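Local coordinates for protein nitrite oxidoreductase subunit A (Kuenenia stuttgartiensis, PDB 7B04) that belongs to the molybdopterin oxidoreductase family and carries a molybdenum atom, two MD1 groups and an iron/sulfur cluster inside a large multidomain fold, at residues R220-R225 with V648-N653; M239-N244 with V585-F590; C245-D250 with D259-G264; N266-T271 with E612-W617. One frame throughout, in Å; residues are numbered along the deposited sequence.

Contact 1 (R220-R225 with V648-N653); sequences RTFKGR and VLWFTN. With MD1 (phosphoric acid 4-(2-amino-4-oxo-3,4,5,6,-tetrahydro-pteridin-6-yl)-2-hydroxy-3,4-dimercapto-but-3-en-yl ester guanylate ester), chain C.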
# COMPACT_ATOMS: atom_id res chain seq x y z
N ARG B 220 -5.74 -27.00 -28.80
CA ARG B 220 -6.70 -26.04 -28.26
C ARG B 220 -7.06 -26.33 -26.82
O ARG B 220 -7.78 -25.54 -26.19
CB ARG B 220 -7.95 -25.97 -29.14
CG ARG B 220 -7.71 -25.07 -30.35
CD ARG B 220 -8.91 -24.26 -30.78
NE ARG B 220 -8.59 -23.44 -31.94
CZ ARG B 220 -9.43 -23.15 -32.93
NH1 ARG B 220 -9.02 -22.39 -33.94
NH2 ARG B 220 -10.67 -23.61 -32.93
N THR B 221 -6.60 -27.46 -26.29
CA THR B 221 -6.67 -27.75 -24.86
C THR B 221 -5.51 -27.13 -24.10
O THR B 221 -5.52 -27.15 -22.86
CB THR B 221 -6.69 -29.27 -24.62
OG1 THR B 221 -5.60 -29.88 -25.32
CG2 THR B 221 -7.99 -29.87 -25.13
N PHE B 222 -4.51 -26.59 -24.80
CA PHE B 222 -3.43 -25.85 -24.16
C PHE B 222 -3.87 -24.41 -23.96
O PHE B 222 -4.30 -23.74 -24.91
CB PHE B 222 -2.15 -25.88 -24.99
CG PHE B 222 -0.98 -25.18 -24.34
CD1 PHE B 222 -0.04 -25.89 -23.61
CD2 PHE B 222 -0.81 -23.80 -24.45
CE1 PHE B 222 1.03 -25.26 -23.01
CE2 PHE B 222 0.27 -23.17 -23.86
CZ PHE B 222 1.19 -23.90 -23.14
N LYS B 223 -3.75 -23.93 -22.73
CA LYS B 223 -4.14 -22.57 -22.39
C LYS B 223 -2.89 -21.82 -21.95
O LYS B 223 -2.32 -22.11 -20.89
CB LYS B 223 -5.21 -22.58 -21.31
CG LYS B 223 -6.63 -22.76 -21.85
CD LYS B 223 -6.91 -24.11 -22.46
CE LYS B 223 -8.27 -24.11 -23.13
NZ LYS B 223 -9.37 -23.78 -22.16
N GLY B 224 -2.47 -20.86 -22.76
CA GLY B 224 -1.30 -20.08 -22.46
C GLY B 224 -1.64 -18.64 -22.17
O GLY B 224 -2.15 -17.91 -23.03
N ARG B 225 -1.39 -18.21 -20.94
CA ARG B 225 -1.73 -16.87 -20.50
C ARG B 225 -0.46 -16.06 -20.28
O ARG B 225 0.37 -16.44 -19.45
CB ARG B 225 -2.53 -16.92 -19.21
CG ARG B 225 -2.68 -15.56 -18.56
CD ARG B 225 -4.00 -15.43 -17.81
NE ARG B 225 -4.17 -14.07 -17.32
CZ ARG B 225 -4.67 -13.75 -16.14
NH1 ARG B 225 -5.06 -14.68 -15.29
NH2 ARG B 225 -4.78 -12.47 -15.80
N VAL B 648 -3.78 -28.46 -20.46
CA VAL B 648 -2.46 -27.94 -20.14
C VAL B 648 -2.58 -26.44 -19.94
O VAL B 648 -3.36 -25.78 -20.63
CB VAL B 648 -1.42 -28.26 -21.24
CG1 VAL B 648 -0.03 -27.87 -20.79
CG2 VAL B 648 -1.46 -29.73 -21.61
N LEU B 649 -1.82 -25.91 -18.98
CA LEU B 649 -1.94 -24.51 -18.60
C LEU B 649 -0.57 -24.00 -18.21
O LEU B 649 0.17 -24.67 -17.48
CB LEU B 649 -2.93 -24.33 -17.45
CG LEU B 649 -3.04 -22.94 -16.83
CD1 LEU B 649 -3.43 -21.92 -17.90
CD2 LEU B 649 -4.05 -22.94 -15.69
N TRP B 650 -0.22 -22.81 -18.70
CA TRP B 650 1.04 -22.17 -18.31
C TRP B 650 0.87 -20.66 -18.33
O TRP B 650 0.35 -20.11 -19.31
CB TRP B 650 2.15 -22.62 -19.27
CG TRP B 650 3.49 -22.04 -19.02
CD1 TRP B 650 4.02 -21.66 -17.82
CD2 TRP B 650 4.51 -21.83 -19.99
NE1 TRP B 650 5.30 -21.20 -18.00
CE2 TRP B 650 5.62 -21.29 -19.32
CE3 TRP B 650 4.58 -22.02 -21.38
CZ2 TRP B 650 6.80 -20.95 -19.99
CZ3 TRP B 650 5.75 -21.68 -22.03
CH2 TRP B 650 6.84 -21.15 -21.34
N PHE B 651 1.30 -20.00 -17.25
CA PHE B 651 1.04 -18.57 -17.07
C PHE B 651 2.20 -17.87 -16.37
O PHE B 651 2.77 -18.40 -15.41
CB PHE B 651 -0.26 -18.36 -16.28
CG PHE B 651 -0.35 -19.16 -15.01
CD1 PHE B 651 -0.78 -20.48 -15.04
CD2 PHE B 651 -0.02 -18.59 -13.79
CE1 PHE B 651 -0.86 -21.22 -13.87
CE2 PHE B 651 -0.11 -19.33 -12.62
CZ PHE B 651 -0.53 -20.64 -12.67
N THR B 652 2.55 -16.67 -16.88
CA THR B 652 3.63 -15.82 -16.38
C THR B 652 3.05 -14.54 -15.80
O THR B 652 1.98 -14.09 -16.22
CB THR B 652 4.65 -15.40 -17.49
OG1 THR B 652 3.99 -14.57 -18.48
CG2 THR B 652 5.20 -16.62 -18.20
N ASN B 653 3.76 -13.89 -14.90
CA ASN B 653 3.33 -12.60 -14.33
C ASN B 653 1.92 -12.67 -13.78
O ASN B 653 1.29 -11.65 -13.72
CB ASN B 653 3.42 -11.48 -15.35
CG ASN B 653 3.83 -10.14 -14.80
OD1 ASN B 653 3.38 -9.12 -15.28
ND2 ASN B 653 4.73 -10.11 -13.85
PB MD1 C . -2.71 -10.94 -10.78
O3B MD1 C . -1.97 -10.21 -9.50
O1B MD1 C . -2.71 -12.43 -10.54
O2B MD1 C . -1.92 -10.65 -12.04
O3A MD1 C . -4.26 -10.41 -11.00
C10 MD1 C . -4.71 -9.19 -10.48
C11 MD1 C . -6.18 -9.35 -10.00
O11 MD1 C . -6.18 -9.63 -8.41
C12 MD1 C . -6.92 -8.30 -10.33
S12 MD1 C . -6.10 -6.87 -11.11
C13 MD1 C . -8.45 -8.15 -10.14
S13 MD1 C . -9.12 -6.56 -10.72
C14 MD1 C . -9.41 -9.08 -9.56
N15 MD1 C . -9.83 -8.43 -8.16
C16 MD1 C . -10.48 -9.29 -7.25
C15 MD1 C . -11.14 -8.69 -6.05
O14 MD1 C . -11.11 -7.52 -5.89
N17 MD1 C . -11.82 -9.57 -5.06
C17 MD1 C . -11.84 -11.10 -5.27
N16 MD1 C . -12.50 -11.95 -4.30
N18 MD1 C . -11.18 -11.72 -6.48
C20 MD1 C . -10.51 -10.89 -7.45
N8 MD1 C . -9.91 -11.51 -8.55
C7 MD1 C . -9.11 -10.56 -9.55
PA MD1 C . -0.36 -10.41 -9.16
O1A MD1 C . 0.17 -9.20 -8.42
O2A MD1 C . -0.24 -11.63 -8.28
O5' MD1 C . 0.57 -10.71 -10.48
C5' MD1 C . 1.95 -10.66 -10.27
C4' MD1 C . 2.54 -12.09 -10.06
O4' MD1 C . 3.76 -12.30 -11.00
C1' MD1 C . 5.02 -12.14 -10.09
N9 MD1 C . 6.01 -11.21 -10.70
C4 MD1 C . 6.62 -11.58 -11.82
N3 MD1 C . 6.51 -12.81 -12.64
C2 MD1 C . 7.32 -12.94 -13.84
N2 MD1 C . 7.20 -14.14 -14.64
N1 MD1 C . 8.23 -11.90 -14.25
C6 MD1 C . 8.33 -10.72 -13.45
O6 MD1 C . 9.08 -9.86 -13.77
C5 MD1 C . 7.48 -10.58 -12.18
N7 MD1 C . 7.37 -9.61 -11.27
C8 MD1 C . 6.46 -10.00 -10.35
C2' MD1 C . 4.59 -11.70 -8.98
O2' MD1 C . 5.38 -12.24 -7.88
C3' MD1 C . 3.02 -12.22 -8.88
O3' MD1 C . 3.01 -13.61 -8.46
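Phe-222 and Val-648 stand more than 400 residues apart in sequence, yet they open a parallel strand pairing so even that the axes of 222-225 and 648-652 diverge by only 7°. Four sound backbone bonds zip it together, alternating in direction. Val-648 N gives to Thr-221 O at 3.2 Å and Lys-223 N to Val-648 O at 2.8 Å; Trp-650 N then reaches Lys-223 O, and Arg-225 N meets Trp-650 O at 3.0 Å. A fifth, from Thr-652 N to Arg-225 O, is weak.

On the face of Phe-222, Val-648 and Trp-650, the phenyl ring swings along its strand toward Gly-224 (chi1 -177°). Its CD1 lies 3.4 Å from Val-648 CG1, and its CZ 4.2 Å from Trp-650 CB. Helix 238-254 covers this face. On the reverse, Leu-649 CD1 touches Lys-223 CB at 3.9 Å, while the ammonium leads off to Ser-644, Thr-646 and Glu-612. Arg-225 similarly turns away, to Asn-269.

The pair lies in the parallel part of a mixed sheet. Asn-653, at the C-terminal end of strand 648-652, belongs to an MD1 pocket, which fits the usual site of ligand-binding loops in open alpha/beta folds.

Contact 2 (M239-N244 with V585-F590); sequences MYRFNN and VAEDVF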
# COMPACT_ATOMS: atom_id res chain seq x y z
N MET B 239 3.99 -15.10 -24.33
CA MET B 239 3.21 -16.32 -24.16
C MET B 239 2.18 -16.47 -25.28
O MET B 239 1.93 -17.59 -25.75
CB MET B 239 2.52 -16.31 -22.80
CG MET B 239 1.78 -17.59 -22.47
SD MET B 239 2.90 -18.98 -22.27
CE MET B 239 3.66 -18.57 -20.71
N TYR B 240 1.57 -15.37 -25.71
CA TYR B 240 0.66 -15.43 -26.85
C TYR B 240 1.39 -15.84 -28.12
O TYR B 240 0.81 -16.52 -28.97
CB TYR B 240 -0.04 -14.09 -27.05
CG TYR B 240 -1.04 -13.72 -25.97
CD1 TYR B 240 -1.35 -14.61 -24.95
CD2 TYR B 240 -1.69 -12.50 -25.99
CE1 TYR B 240 -2.26 -14.28 -23.96
CE2 TYR B 240 -2.61 -12.16 -25.02
CZ TYR B 240 -2.89 -13.05 -24.01
OH TYR B 240 -3.80 -12.71 -23.03
N ARG B 241 2.65 -15.45 -28.26
CA ARG B 241 3.46 -15.92 -29.38
C ARG B 241 3.74 -17.41 -29.25
O ARG B 241 3.71 -18.14 -30.25
CB ARG B 241 4.76 -15.12 -29.44
CG ARG B 241 5.60 -15.36 -30.69
CD ARG B 241 6.87 -14.53 -30.63
NE ARG B 241 7.71 -14.70 -31.82
CZ ARG B 241 7.63 -13.94 -32.90
NH1 ARG B 241 6.75 -12.94 -32.95
NH2 ARG B 241 8.43 -14.17 -33.93
N PHE B 242 4.01 -17.88 -28.03
CA PHE B 242 4.22 -19.30 -27.80
C PHE B 242 2.99 -20.11 -28.18
O PHE B 242 3.10 -21.16 -28.83
CB PHE B 242 4.59 -19.55 -26.34
CG PHE B 242 4.89 -20.99 -26.03
CD1 PHE B 242 6.12 -21.55 -26.37
CD2 PHE B 242 3.96 -21.78 -25.39
CE1 PHE B 242 6.39 -22.87 -26.08
CE2 PHE B 242 4.23 -23.11 -25.10
CZ PHE B 242 5.45 -23.65 -25.45
N ASN B 243 1.84 -19.60 -27.78
CA ASN B 243 0.55 -20.24 -28.07
C ASN B 243 0.40 -20.31 -29.59
O ASN B 243 -0.07 -21.30 -30.10
CB ASN B 243 -0.55 -19.34 -27.54
CG ASN B 243 -0.67 -19.45 -26.06
OD1 ASN B 243 -0.23 -20.42 -25.49
ND2 ASN B 243 -1.28 -18.48 -25.42
N ASN B 244 0.80 -19.26 -30.27
CA ASN B 244 0.69 -19.25 -31.74
C ASN B 244 1.59 -20.34 -32.33
O ASN B 244 1.15 -21.02 -33.22
CB ASN B 244 1.05 -17.88 -32.28
CG ASN B 244 0.69 -17.75 -33.72
OD1 ASN B 244 0.05 -18.63 -34.27
ND2 ASN B 244 1.12 -16.69 -34.36
N VAL B 585 2.55 -10.90 -31.56
CA VAL B 585 1.76 -12.05 -31.14
C VAL B 585 1.09 -12.80 -32.29
O VAL B 585 0.75 -13.98 -32.12
CB VAL B 585 0.70 -11.64 -30.10
CG1 VAL B 585 1.36 -11.04 -28.87
CG2 VAL B 585 -0.30 -10.67 -30.71
N ALA B 586 0.89 -12.16 -33.44
CA ALA B 586 0.17 -12.77 -34.55
C ALA B 586 1.03 -12.84 -35.80
O ALA B 586 0.51 -12.81 -36.92
CB ALA B 586 -1.13 -12.02 -34.83
N GLU B 587 2.34 -12.94 -35.63
CA GLU B 587 3.22 -13.17 -36.77
C GLU B 587 3.02 -14.58 -37.28
O GLU B 587 2.77 -15.51 -36.51
CB GLU B 587 4.68 -12.95 -36.36
CG GLU B 587 5.58 -12.45 -37.47
CD GLU B 587 7.04 -12.83 -37.26
OE1 GLU B 587 7.31 -14.02 -37.00
OE2 GLU B 587 7.91 -11.94 -37.34
N ASP B 588 3.12 -14.75 -38.60
CA ASP B 588 2.92 -16.07 -39.19
C ASP B 588 3.99 -17.03 -38.69
O ASP B 588 5.18 -16.83 -38.96
CB ASP B 588 2.93 -15.98 -40.72
CG ASP B 588 2.38 -17.23 -41.38
OD1 ASP B 588 2.18 -18.24 -40.68
OD2 ASP B 588 2.13 -17.21 -42.60
N VAL B 589 3.56 -18.06 -37.96
CA VAL B 589 4.50 -19.01 -37.38
C VAL B 589 5.27 -19.74 -38.47
O VAL B 589 6.48 -19.97 -38.35
CB VAL B 589 3.74 -19.99 -36.47
CG1 VAL B 589 4.66 -21.10 -36.01
CG2 VAL B 589 3.18 -19.25 -35.28
N PHE B 590 4.59 -20.09 -39.56
CA PHE B 590 5.20 -20.83 -40.65
C PHE B 590 5.88 -19.89 -41.64
O PHE B 590 6.58 -20.36 -42.54
CB PHE B 590 4.15 -21.71 -41.34
CG PHE B 590 3.71 -22.88 -40.51
CD1 PHE B 590 4.18 -24.16 -40.77
CD2 PHE B 590 2.84 -22.70 -39.44
CE1 PHE B 590 3.77 -25.23 -40.01
CE2 PHE B 590 2.42 -23.78 -38.68
CZ PHE B 590 2.89 -25.04 -38.96
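Arg-241 and Val-585 bring their CA atoms to 4.6 Å, after which the chain 585-590 drifts outward until the CA atoms of Asn-244 and Val-589 stand 6.8 Å apart. This is helix-on-loop packing: one side of helix 238-254 is lined by irregular chain that leaves helix 582-585 and folds into an Asx turn, with Asp-588 OD1 accepting from Phe-590 N at 3.2 Å.

At the near end, Val-585 CG1 touches Tyr-240 CB at 3.8 Å and lies at the edge of the phenol ring, whose hydroxyl goes on to Trp-267 O. Arg-241 stretches fully from CG to NE and starts with CG opposite its backbone N (chi1 -171°), which carries the guanidinium past Val-585 to Glu-587. There NH2 forms a salt bridge with OE1 at 3.3 Å, but the hydrogen bond within it is weak and the two planar groups are turned 64° apart. The guanidinium is steadied on other sides by carbonyls, NE by Asn-757 O and NH1 by Trp-584 O, so the buried charge probably does not rest on Glu-587 alone.

Asn-244 projects into the bend of the loop. Its OD1 receives Arg-608 N, and its ND2 sits 3.0 Å from Glu-587 O. Val-589 slides past in the opposite direction, laying CG2 over a face of the amide, 3.3 Å from Asn-244 CG.

Contact 3 (C245-D250 with D259-G264); sequences CLAIVD and DQALGG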
# COMPACT_ATOMS: atom_id res chain seq x y z
N CYS B 245 2.78 -20.49 -31.79
CA CYS B 245 3.81 -21.44 -32.26
C CYS B 245 3.32 -22.87 -32.14
O CYS B 245 3.82 -23.70 -32.81
CB CYS B 245 5.02 -21.33 -31.35
SG CYS B 245 6.22 -20.10 -31.89
N LEU B 246 2.45 -23.14 -31.20
CA LEU B 246 1.97 -24.50 -31.01
C LEU B 246 1.22 -25.04 -32.22
O LEU B 246 0.90 -26.23 -32.25
CB LEU B 246 1.07 -24.58 -29.78
CG LEU B 246 1.82 -24.39 -28.46
CD1 LEU B 246 0.83 -24.35 -27.32
CD2 LEU B 246 2.83 -25.50 -28.25
N ALA B 247 0.92 -24.19 -33.21
CA ALA B 247 0.36 -24.69 -34.46
C ALA B 247 1.29 -25.70 -35.12
O ALA B 247 0.82 -26.64 -35.77
CB ALA B 247 0.08 -23.52 -35.41
N ILE B 248 2.61 -25.52 -34.97
CA ILE B 248 3.56 -26.49 -35.50
C ILE B 248 3.36 -27.85 -34.83
O ILE B 248 3.35 -28.89 -35.50
CB ILE B 248 5.00 -26.00 -35.32
CG1 ILE B 248 5.22 -24.65 -36.00
CG2 ILE B 248 5.98 -27.02 -35.89
CD1 ILE B 248 6.57 -24.05 -35.70
N VAL B 249 3.20 -27.86 -33.51
CA VAL B 249 2.99 -29.11 -32.79
C VAL B 249 1.71 -29.78 -33.27
O VAL B 249 1.63 -31.01 -33.39
CB VAL B 249 2.97 -28.88 -31.27
CG1 VAL B 249 3.27 -30.18 -30.53
CG2 VAL B 249 3.97 -27.80 -30.89
N ASP B 250 0.68 -28.97 -33.55
CA ASP B 250 -0.56 -29.52 -34.10
C ASP B 250 -0.31 -30.14 -35.47
O ASP B 250 -0.89 -31.18 -35.80
CB ASP B 250 -1.62 -28.42 -34.19
CG ASP B 250 -2.97 -28.95 -34.59
OD1 ASP B 250 -3.63 -29.61 -33.76
OD2 ASP B 250 -3.39 -28.71 -35.74
N ASP B 259 -2.31 -24.00 -43.15
CA ASP B 259 -3.63 -23.31 -43.10
C ASP B 259 -4.61 -24.09 -42.23
O ASP B 259 -5.58 -23.50 -41.80
CB ASP B 259 -4.14 -22.97 -44.49
CG ASP B 259 -3.19 -22.11 -45.28
OD1 ASP B 259 -2.28 -21.57 -44.68
OD2 ASP B 259 -3.37 -22.01 -46.51
N GLN B 260 -4.42 -25.38 -42.05
CA GLN B 260 -5.40 -26.13 -41.23
C GLN B 260 -4.88 -26.38 -39.82
O GLN B 260 -5.60 -26.98 -39.05
CB GLN B 260 -5.82 -27.41 -41.94
CG GLN B 260 -6.26 -27.19 -43.38
CD GLN B 260 -5.24 -27.78 -44.31
OE1 GLN B 260 -4.84 -28.94 -44.19
NE2 GLN B 260 -4.79 -26.97 -45.25
N ALA B 261 -3.68 -25.89 -39.52
CA ALA B 261 -3.01 -26.05 -38.22
C ALA B 261 -3.45 -24.96 -37.25
O ALA B 261 -3.45 -23.81 -37.64
CB ALA B 261 -1.53 -26.00 -38.44
N LEU B 262 -3.79 -25.34 -36.01
CA LEU B 262 -4.21 -24.39 -34.96
C LEU B 262 -3.38 -24.61 -33.70
O LEU B 262 -3.14 -25.74 -33.34
CB LEU B 262 -5.68 -24.58 -34.65
CG LEU B 262 -6.49 -25.21 -35.76
CD1 LEU B 262 -7.01 -26.55 -35.32
CD2 LEU B 262 -7.64 -24.30 -36.12
N GLY B 263 -3.04 -23.53 -33.01
CA GLY B 263 -2.19 -23.58 -31.85
C GLY B 263 -2.93 -23.34 -30.55
O GLY B 263 -4.14 -23.58 -30.44
N GLY B 264 -2.20 -22.84 -29.57
CA GLY B 264 -2.73 -22.67 -28.24
C GLY B 264 -3.76 -21.56 -28.20
O GLY B 264 -3.95 -20.81 -29.15
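Ala-247 and Gly-263 meet backbone to backbone, with CA atoms 3.8 Å apart. Because Gly-263 carries no side chain, its CA can settle against the helix itself, 3.4 Å from Ala-247 N. On one side of this point Leu-246 lays CB 3.7 Å from Gly-264 N and rests CD1 near Gly-264 CA. On the other, the methyl of Ala-261 approaches the helix at Ala-247 O, 3.6 Å from it, and faces Ala-247 CB at 4.2 Å.

One turn further on, Asp-250 leans over the loop. With CG opposite its backbone N (chi1 -173°), the side chain spans the backbone of Leu-262, from its N to its O: CB lies 3.2 Å from Leu-262 O, and OD2 accepts Leu-262 N in a weak bond, long at 3.4 Å though nearly straight. The stronger partner of that carboxylate is Arg-254, a turn later on the same helix, which probably helps keep it charged.

The next shell explains the fit. Helix 238-254 is kinked here: Ala-247 N and Ile-248 N both lack the regular bond to the residue four back, and Ile-248 N bonds instead to Cys-245 O, three back. Asn-243 O, the acceptor that a regular helix would offer Ala-247 N, bonds to Gly-264. Gly-263 is held through its backbone by Arg-608, and Leu-262 O by Thr-219 OG1, while Leu-246 is backed by Leu-745 of helix 734-749.

Chain 259-264 thus turns back along the helix it has just left and enters strand 265-266, parallel neighbour of 222-226: the return loop of a beta-alpha-beta crossover.

Contact 4 (N266-T271 with E612-W617); sequences NWSNYT and EEVAYW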
# COMPACT_ATOMS: atom_id res chain seq x y z
N ASN B 266 -5.08 -18.19 -26.36
CA ASN B 266 -4.61 -17.07 -25.56
C ASN B 266 -5.64 -16.75 -24.48
O ASN B 266 -6.81 -16.51 -24.77
CB ASN B 266 -4.38 -15.85 -26.45
CG ASN B 266 -3.37 -16.10 -27.54
OD1 ASN B 266 -2.54 -17.00 -27.44
ND2 ASN B 266 -3.44 -15.31 -28.61
N TRP B 267 -5.20 -16.82 -23.22
CA TRP B 267 -6.08 -16.54 -22.10
C TRP B 267 -6.13 -15.04 -21.81
O TRP B 267 -5.09 -14.36 -21.84
CB TRP B 267 -5.62 -17.31 -20.86
CG TRP B 267 -6.47 -18.51 -20.67
CD1 TRP B 267 -7.29 -19.05 -21.61
CD2 TRP B 267 -6.59 -19.32 -19.50
NE1 TRP B 267 -7.93 -20.14 -21.09
CE2 TRP B 267 -7.52 -20.33 -19.80
CE3 TRP B 267 -6.02 -19.28 -18.23
CZ2 TRP B 267 -7.88 -21.31 -18.88
CZ3 TRP B 267 -6.38 -20.25 -17.31
CH2 TRP B 267 -7.30 -21.26 -17.64
N SER B 268 -7.32 -14.55 -21.52
CA SER B 268 -7.54 -13.12 -21.39
C SER B 268 -7.06 -12.63 -20.02
O SER B 268 -6.88 -13.41 -19.08
CB SER B 268 -9.03 -12.80 -21.57
OG SER B 268 -9.82 -13.54 -20.66
N ASN B 269 -6.87 -11.32 -19.92
CA ASN B 269 -6.42 -10.69 -18.69
C ASN B 269 -7.38 -9.65 -18.16
O ASN B 269 -7.78 -9.72 -16.99
CB ASN B 269 -5.03 -10.05 -18.91
CG ASN B 269 -3.95 -11.08 -19.12
OD1 ASN B 269 -3.82 -12.03 -18.36
ND2 ASN B 269 -3.16 -10.90 -20.17
N TYR B 270 -7.78 -8.69 -18.99
CA TYR B 270 -8.56 -7.54 -18.53
C TYR B 270 -9.91 -7.99 -17.98
O TYR B 270 -10.29 -7.63 -16.87
CB TYR B 270 -8.72 -6.55 -19.68
CG TYR B 270 -9.24 -5.18 -19.31
CD1 TYR B 270 -8.80 -4.53 -18.16
CD2 TYR B 270 -10.12 -4.51 -20.14
CE1 TYR B 270 -9.26 -3.26 -17.85
CE2 TYR B 270 -10.58 -3.24 -19.83
CZ TYR B 270 -10.15 -2.62 -18.68
OH TYR B 270 -10.61 -1.36 -18.37
N THR B 271 -10.65 -8.74 -18.79
CA THR B 271 -11.97 -9.19 -18.37
C THR B 271 -11.90 -10.18 -17.22
O THR B 271 -12.72 -10.12 -16.29
CB THR B 271 -12.69 -9.79 -19.57
OG1 THR B 271 -11.95 -10.92 -20.05
CG2 THR B 271 -12.78 -8.74 -20.65
N GLU B 612 -9.42 -16.79 -25.72
CA GLU B 612 -10.42 -17.35 -24.82
C GLU B 612 -10.46 -16.53 -23.54
O GLU B 612 -9.47 -15.91 -23.15
CB GLU B 612 -10.13 -18.83 -24.51
CG GLU B 612 -11.07 -19.47 -23.49
CD GLU B 612 -10.75 -20.93 -23.23
OE1 GLU B 612 -9.90 -21.49 -23.95
OE2 GLU B 612 -11.33 -21.51 -22.29
N GLU B 613 -11.62 -16.54 -22.89
CA GLU B 613 -11.81 -15.89 -21.60
C GLU B 613 -11.56 -16.88 -20.47
O GLU B 613 -12.02 -18.02 -20.52
CB GLU B 613 -13.22 -15.31 -21.48
CG GLU B 613 -13.25 -13.95 -20.82
CD GLU B 613 -12.81 -13.99 -19.38
OE1 GLU B 613 -13.00 -15.03 -18.74
OE2 GLU B 613 -12.27 -12.98 -18.89
N VAL B 614 -10.84 -16.42 -19.45
CA VAL B 614 -10.46 -17.29 -18.34
C VAL B 614 -11.67 -17.71 -17.51
O VAL B 614 -11.69 -18.80 -16.94
CB VAL B 614 -9.39 -16.60 -17.48
CG1 VAL B 614 -9.02 -17.45 -16.27
CG2 VAL B 614 -8.16 -16.28 -18.31
N ALA B 615 -12.70 -16.86 -17.43
CA ALA B 615 -13.80 -17.11 -16.49
C ALA B 615 -14.50 -18.44 -16.75
O ALA B 615 -15.09 -19.00 -15.83
CB ALA B 615 -14.82 -15.97 -16.54
N TYR B 616 -14.46 -18.94 -17.98
CA TYR B 616 -15.07 -20.24 -18.26
C TYR B 616 -14.40 -21.33 -17.43
O TYR B 616 -15.08 -22.21 -16.89
CB TYR B 616 -14.99 -20.55 -19.75
CG TYR B 616 -15.80 -19.59 -20.59
CD1 TYR B 616 -17.18 -19.70 -20.67
CD2 TYR B 616 -15.18 -18.56 -21.28
CE1 TYR B 616 -17.92 -18.81 -21.43
CE2 TYR B 616 -15.91 -17.67 -22.04
CZ TYR B 616 -17.28 -17.80 -22.11
OH TYR B 616 -18.02 -16.92 -22.86
N TRP B 617 -13.08 -21.28 -17.31
CA TRP B 617 -12.38 -22.16 -16.38
C TRP B 617 -12.90 -21.96 -14.96
O TRP B 617 -13.21 -22.92 -14.25
CB TRP B 617 -10.87 -21.91 -16.44
CG TRP B 617 -10.14 -22.44 -15.26
CD1 TRP B 617 -9.86 -23.74 -14.99
CD2 TRP B 617 -9.61 -21.67 -14.17
NE1 TRP B 617 -9.18 -23.84 -13.80
CE2 TRP B 617 -9.02 -22.58 -13.28
CE3 TRP B 617 -9.58 -20.31 -13.87
CZ2 TRP B 617 -8.40 -22.17 -12.11
CZ3 TRP B 617 -8.97 -19.91 -12.71
CH2 TRP B 617 -8.38 -20.83 -11.84
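Ser-268 OG is the polar hub where 266-271 meets 612-617. Its chi1 of 56° places the hydroxyl between backbone N and carbonyl carbon, where it accepts Val-614 N at 3.3 Å. It also lies 3.1 Å from Glu-613 OE2 and farther from Glu-612 O, two weak contacts between which its proton is not settled. Beside it the backbones form a single beta bridge just beyond strand 265-266, an outermost strand of the mixed sheet: Glu-612 N gives to Asn-266 O at 2.8 Å, and Ser-268 N returns a weak bond to Glu-612 O. Glu-613 bends at chi2 to bring its carboxylate back across the chain, so that OE2 faces Thr-271 OG1 as well, although the exact position of this carboxylate is doubtful in the model.

Apolar packing gathers round Trp-267. Val-614 lies over one face of the indole with both methyls, CG1 making a CH-pi contact 4.2 Å from the centroid of the six-membered ring and CG2 lying 3.6 Å from CD2. Glu-612 runs alongside, its extended chain bringing the carboxylate to the NE1 edge of the ring with the two planes 80° apart. That carboxylate is already engaged by Lys-223, whose ammonium forms a salt bridge with OE1.

Trp-617 closes the far end. Its NE1 bonds to Asn-671 OD1, while the two indoles meet obliquely, planes 41° apart, and Trp-617 CB comes 3.8 Å from Trp-267 CH2.

Helix 238-254 unites the group: contacts 2 and 3 occupy successive turns of it, centres 9 Å apart, and it covers one face of the strand pair in contact 1. Asn-243 is the shared joint, its ND2 lying 2.6 Å from Gly-224 O of contact 1 and 2.8 Å from Asn-266 OD1 of contact 4. On the opposite face of the sheet, Lys-223 NZ and Glu-612 OE1, 3.0 Å apart, tie contact 1 to contact 4. Contact 3 lies farthest from the centre of the chain, its own centre about 29 Å away. Contacts 1 and 4 lead inward, with the side chains of Arg-225 and Thr-271 about 9 and 10 Å from the molybdenum atom.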